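Local coordinates for putative alpha-L-fucosidase (Bacteroides thetaiotaomicron, PDB 4H41), which is a putative alpha-L-fucosidase with a TIM-barrel fold, probably a hydrolase acting on host glycans, at residues G130-S133 with W134-E137; D175-R178 with A179-K182. All blocks are in the same frame, centred on the assembly; numbering follows the deposited sequence.

Contact 1 (G130-S133 with W134-E137). With NA (sodium ion), chain Q.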
loop_
_atom_site.group_PDB
_atom_site.type_symbol
_atom_site.label_atom_id
_atom_site.label_comp_id
_atom_site.label_asym_id
_atom_site.label_seq_id
_atom_site.Cartn_x
_atom_site.Cartn_y
_atom_site.Cartn_z
ATOM N N GLY B 130 18.149 6.457 -22.168
ATOM C CA GLY B 130 17.328 7.491 -22.783
ATOM C C GLY B 130 17.275 7.379 -24.287
ATOM O O GLY B 130 16.620 8.206 -24.933
ATOM N N ASP B 131 17.912 6.336 -24.879
ATOM C CA ASP B 131 17.944 6.168 -26.332
ATOM C C ASP B 131 17.064 4.980 -26.685
ATOM O O ASP B 131 17.408 3.833 -26.402
ATOM C CB ASP B 131 19.382 6.000 -26.814
ATOM C CG ASP B 131 19.567 5.759 -28.301
ATOM O OD1 ASP B 131 18.579 5.478 -28.984
ATOM O OD2 ASP B 131 20.710 5.846 -28.772
ATOM N N LEU B 132 15.918 5.247 -27.308
ATOM C CA LEU B 132 14.961 4.169 -27.605
ATOM C C LEU B 132 15.425 3.233 -28.707
ATOM O O LEU B 132 14.922 2.112 -28.774
ATOM C CB LEU B 132 13.589 4.757 -27.975
ATOM C CG LEU B 132 12.394 3.795 -28.024
ATOM C CD1 LEU B 132 12.261 2.968 -26.782
ATOM C CD2 LEU B 132 11.106 4.559 -28.251
ATOM N N SER B 133 16.407 3.641 -29.522
ATOM C CA SER B 133 16.878 2.806 -30.632
ATOM C C SER B 133 17.536 1.512 -30.117
ATOM O O SER B 133 17.618 0.564 -30.894
ATOM C CB SER B 133 17.798 3.603 -31.564
ATOM O OG SER B 133 19.049 3.882 -30.970
ATOM N N TRP B 134 17.952 1.429 -28.809
ATOM C CA TRP B 134 18.485 0.190 -28.229
ATOM C C TRP B 134 17.460 -0.942 -28.207
ATOM O O TRP B 134 17.850 -2.103 -28.127
ATOM C CB TRP B 134 18.951 0.397 -26.776
ATOM C CG TRP B 134 20.208 1.175 -26.632
ATOM C CD1 TRP B 134 20.352 2.397 -26.057
ATOM C CD2 TRP B 134 21.528 0.731 -26.968
ATOM N NE1 TRP B 134 21.667 2.795 -26.107
ATOM C CE2 TRP B 134 22.414 1.787 -26.656
ATOM C CE3 TRP B 134 22.044 -0.447 -27.525
ATOM C CZ2 TRP B 134 23.792 1.691 -26.861
ATOM C CZ3 TRP B 134 23.415 -0.539 -27.744
ATOM C CH2 TRP B 134 24.261 0.553 -27.494
ATOM N N GLU B 135 16.153 -0.625 -28.254
ATOM C CA GLU B 135 15.118 -1.654 -28.170
ATOM C C GLU B 135 14.844 -2.363 -29.492
ATOM O O GLU B 135 14.139 -3.376 -29.518
ATOM C CB GLU B 135 13.839 -1.016 -27.632
ATOM C CG GLU B 135 13.993 -0.429 -26.224
ATOM C CD GLU B 135 14.465 -1.443 -25.198
ATOM O OE1 GLU B 135 14.146 -2.642 -25.366
ATOM O OE2 GLU B 135 15.282 -1.079 -24.326
ATOM N N ILE B 136 15.387 -1.856 -30.585
ATOM C CA ILE B 136 15.103 -2.434 -31.894
ATOM C C ILE B 136 15.643 -3.860 -32.039
ATOM O O ILE B 136 14.902 -4.731 -32.491
ATOM C CB ILE B 136 15.685 -1.551 -33.024
ATOM C CG1 ILE B 136 15.088 -0.112 -33.009
ATOM C CG2 ILE B 136 15.417 -2.215 -34.395
ATOM C CD1 ILE B 136 15.871 0.848 -33.825
ATOM N N GLU B 137 16.930 -4.091 -31.720
ATOM C CA GLU B 137 17.583 -5.360 -32.039
ATOM C C GLU B 137 16.914 -6.593 -31.448
ATOM O O GLU B 137 16.647 -7.526 -32.209
ATOM C CB GLU B 137 19.054 -5.350 -31.647
ATOM C CG GLU B 137 19.818 -6.536 -32.220
ATOM C CD GLU B 137 21.309 -6.320 -32.371
ATOM O OE1 GLU B 137 21.900 -5.628 -31.510
ATOM O OE2 GLU B 137 21.888 -6.852 -33.346
HETATM NA NA NA Q . 20.622 4.029 -32.827
HETATM O O HOH W 1 18.825 -1.901 -31.372
#
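Two torsions set the groups that meet between Asp-131 and Trp-134: chi1 of Trp-134 (-73°), with CG opposite its carbonyl carbon, lays the indole beside Asp-131 O, while chi1 of Asp-131 (178°) carries OD1 round to the N and OG of Ser-133. The indole edge lies close to the Asp-131 backbone, with Trp-134 CD1 3.3 Å from Asp-131 O, near the ring plane. The two side chains cross at about a right angle, Asp-131 CB standing 3.8 Å from Trp-134 CD1, and the carboxylate and ring planes are 56° apart.

The carboxylate itself organises the turn. Asp-131 OD1 accepts from Ser-133 N at 2.9 Å, which defines an Asx turn, and from the Ser-133 hydroxyl OG at 2.6 Å. The amide arrives on the anti side and the hydroxyl on the syn side, both from the same face of the carboxylate. Ser-133 OG, while donating a hydrogen bond to Asp-131 OD1, also binds the sodium ion at 2.4 Å, so the aspartate acts as a second-shell residue positioning a ligand of the metal; four further atoms complete the site.

Three backbone bonds each join a residue to the one three before it, marking a run of turns: Glu-135 N to Leu-132 O is 3.0 Å, whereas those from Trp-134 N to Asp-131 O and from Ile-136 N to Ser-133 O are weak. A water bridges Ser-133 O and Glu-137 N.

The segment leads from helix 125-129 into helix 136-151. Trp-134 rests on Arg-125 and Thr-129, the Glu-135 carboxylate is bound by the amides of Ser-123 and Tyr-126, and Leu-132 packs against helix 173-187.

Contact 2 (D175-R178 with A179-K182)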
loop_
_atom_site.group_PDB
_atom_site.type_symbol
_atom_site.label_atom_id
_atom_site.label_comp_id
_atom_site.label_asym_id
_atom_site.label_seq_id
_atom_site.Cartn_x
_atom_site.Cartn_y
_atom_site.Cartn_z
ATOM N N ASP B 175 12.985 6.634 -35.102
ATOM C CA ASP B 175 13.611 5.525 -35.817
ATOM C C ASP B 175 13.190 4.186 -35.230
ATOM O O ASP B 175 12.943 3.231 -35.968
ATOM C CB ASP B 175 15.145 5.676 -35.838
ATOM C CG ASP B 175 15.565 6.832 -36.757
ATOM O OD1 ASP B 175 15.038 6.912 -37.905
ATOM O OD2 ASP B 175 16.442 7.605 -36.369
ATOM N N ALA B 176 13.073 4.132 -33.899
ATOM C CA ALA B 176 12.680 2.895 -33.223
ATOM C C ALA B 176 11.262 2.516 -33.547
ATOM O O ALA B 176 10.994 1.368 -33.867
ATOM C CB ALA B 176 12.856 3.027 -31.721
ATOM N N PHE B 177 10.343 3.461 -33.435
ATOM C CA PHE B 177 8.932 3.224 -33.730
ATOM C C PHE B 177 8.751 2.840 -35.189
ATOM O O PHE B 177 7.972 1.938 -35.485
ATOM C CB PHE B 177 8.088 4.474 -33.401
ATOM C CG PHE B 177 7.931 4.850 -31.944
ATOM C CD1 PHE B 177 7.854 3.875 -30.960
ATOM C CD2 PHE B 177 7.760 6.169 -31.568
ATOM C CE1 PHE B 177 7.707 4.226 -29.620
ATOM C CE2 PHE B 177 7.531 6.506 -30.236
ATOM C CZ PHE B 177 7.536 5.542 -29.275
ATOM N N ARG B 178 9.476 3.493 -36.085
ATOM C CA ARG B 178 9.403 3.172 -37.530
ATOM C C ARG B 178 9.865 1.748 -37.788
ATOM O O ARG B 178 9.197 1.024 -38.514
ATOM C CB ARG B 178 10.245 4.135 -38.341
ATOM C CG ARG B 178 9.596 5.493 -38.491
ATOM C CD ARG B 178 10.582 6.471 -39.087
ATOM N NE ARG B 178 10.928 6.118 -40.466
ATOM C CZ ARG B 178 10.315 6.557 -41.562
ATOM N NH1 ARG B 178 9.277 7.387 -41.469
ATOM N NH2 ARG B 178 10.730 6.168 -42.762
ATOM N N ALA B 179 10.989 1.336 -37.195
ATOM C CA ALA B 179 11.533 -0.005 -37.434
ATOM C C ALA B 179 10.657 -1.088 -36.855
ATOM O O ALA B 179 10.399 -2.098 -37.514
ATOM C CB ALA B 179 12.937 -0.114 -36.865
HETATM N N MSE B 180 10.192 -0.891 -35.641
HETATM C CA MSE B 180 9.378 -1.906 -34.959
HETATM C C MSE B 180 8.012 -1.993 -35.578
HETATM O O MSE B 180 7.577 -3.096 -35.886
HETATM C CB MSE B 180 9.322 -1.605 -33.453
HETATM C CG MSE B 180 10.692 -1.791 -32.811
HETATM SE SE MSE B 180 10.869 -1.395 -30.900
HETATM C CE MSE B 180 10.094 0.395 -30.867
ATOM N N GLY B 181 7.378 -0.847 -35.868
ATOM C CA GLY B 181 6.087 -0.869 -36.554
ATOM C C GLY B 181 6.144 -1.524 -37.907
ATOM O O GLY B 181 5.263 -2.311 -38.251
ATOM N N LYS B 182 7.180 -1.216 -38.688
ATOM C CA LYS B 182 7.315 -1.812 -40.028
ATOM C C LYS B 182 7.469 -3.331 -39.949
ATOM O O LYS B 182 6.858 -4.043 -40.746
ATOM C CB LYS B 182 8.508 -1.215 -40.773
ATOM C CG LYS B 182 8.666 -1.819 -42.176
ATOM C CD LYS B 182 9.599 -1.066 -43.056
ATOM C CE LYS B 182 9.955 -1.875 -44.310
ATOM N NZ LYS B 182 8.752 -2.136 -45.152
#
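Met-180, present as selenomethionine, folds back over the preceding helical turn towards Ala-176 and Phe-177. Met-180 CB starts 3.4 Å from Ala-176 O, and Met-180 CG comes to 3.3 Å from that same oxygen. Met-180 SE stands farther off, at 4.1 Å from Ala-176 O. The chain is extended at chi2 but bends at chi3 (-52°), which returns the terminal methyl to the helix: Met-180 CE comes back to 3.3 Å from Ala-176 O and also packs 3.9 Å from Ala-176 CB and 4.1 Å from Phe-177 CD1. The methyl approaches the phenyl ring obliquely, and its two side-chain contacts are apolar.

Under this side chain the backbone is regular. Met-180 N donates to Ala-176 O at 3.0 Å with an N-H...O angle of 165°, so the oxygen brushed by the selenomethionine chain is already engaged by its amide. Equivalent bonds run from Ala-179 to Asp-175, Gly-181 to Phe-177 and Lys-182 to Arg-178. On the exposed side, Arg-178 NH1 binds Gly-232 O and Lys-182 forms a salt bridge with Asp-186.

Phe-177 and Met-180 both touch Ile-162 of strand 157-162. This i to i+4 bonding, with an apolar side against a strand, belongs to an amphipathic helix in a beta-alpha-beta unit of the TIM barrel, here strand 157-162, helix 173-187 and strand 193-195.

Contact 1 and contact 2 are successive along the chain, with centres 10 Å apart, and they pack directly on one another. Leu-132 CD2 lies 3.7 Å from Phe-177 CE1, and Ile-136 CD1 is 3.8 Å from Ala-176 CA, so the loop of 130-133 and the start of helix 136-151 meet the apolar side of helix 173-187. Residues of both contacts line one pocket: Asp-131, Ser-133, Trp-134 and Ile-136 of contact 1 and Asp-175 of contact 2 surround a polyether, probably from the crystallisation liquor. The Asp-131 and Asp-175 side chains each come within about 3 Å of it, whereas the Asp-175 side chain is about 6 Å from the sodium ion.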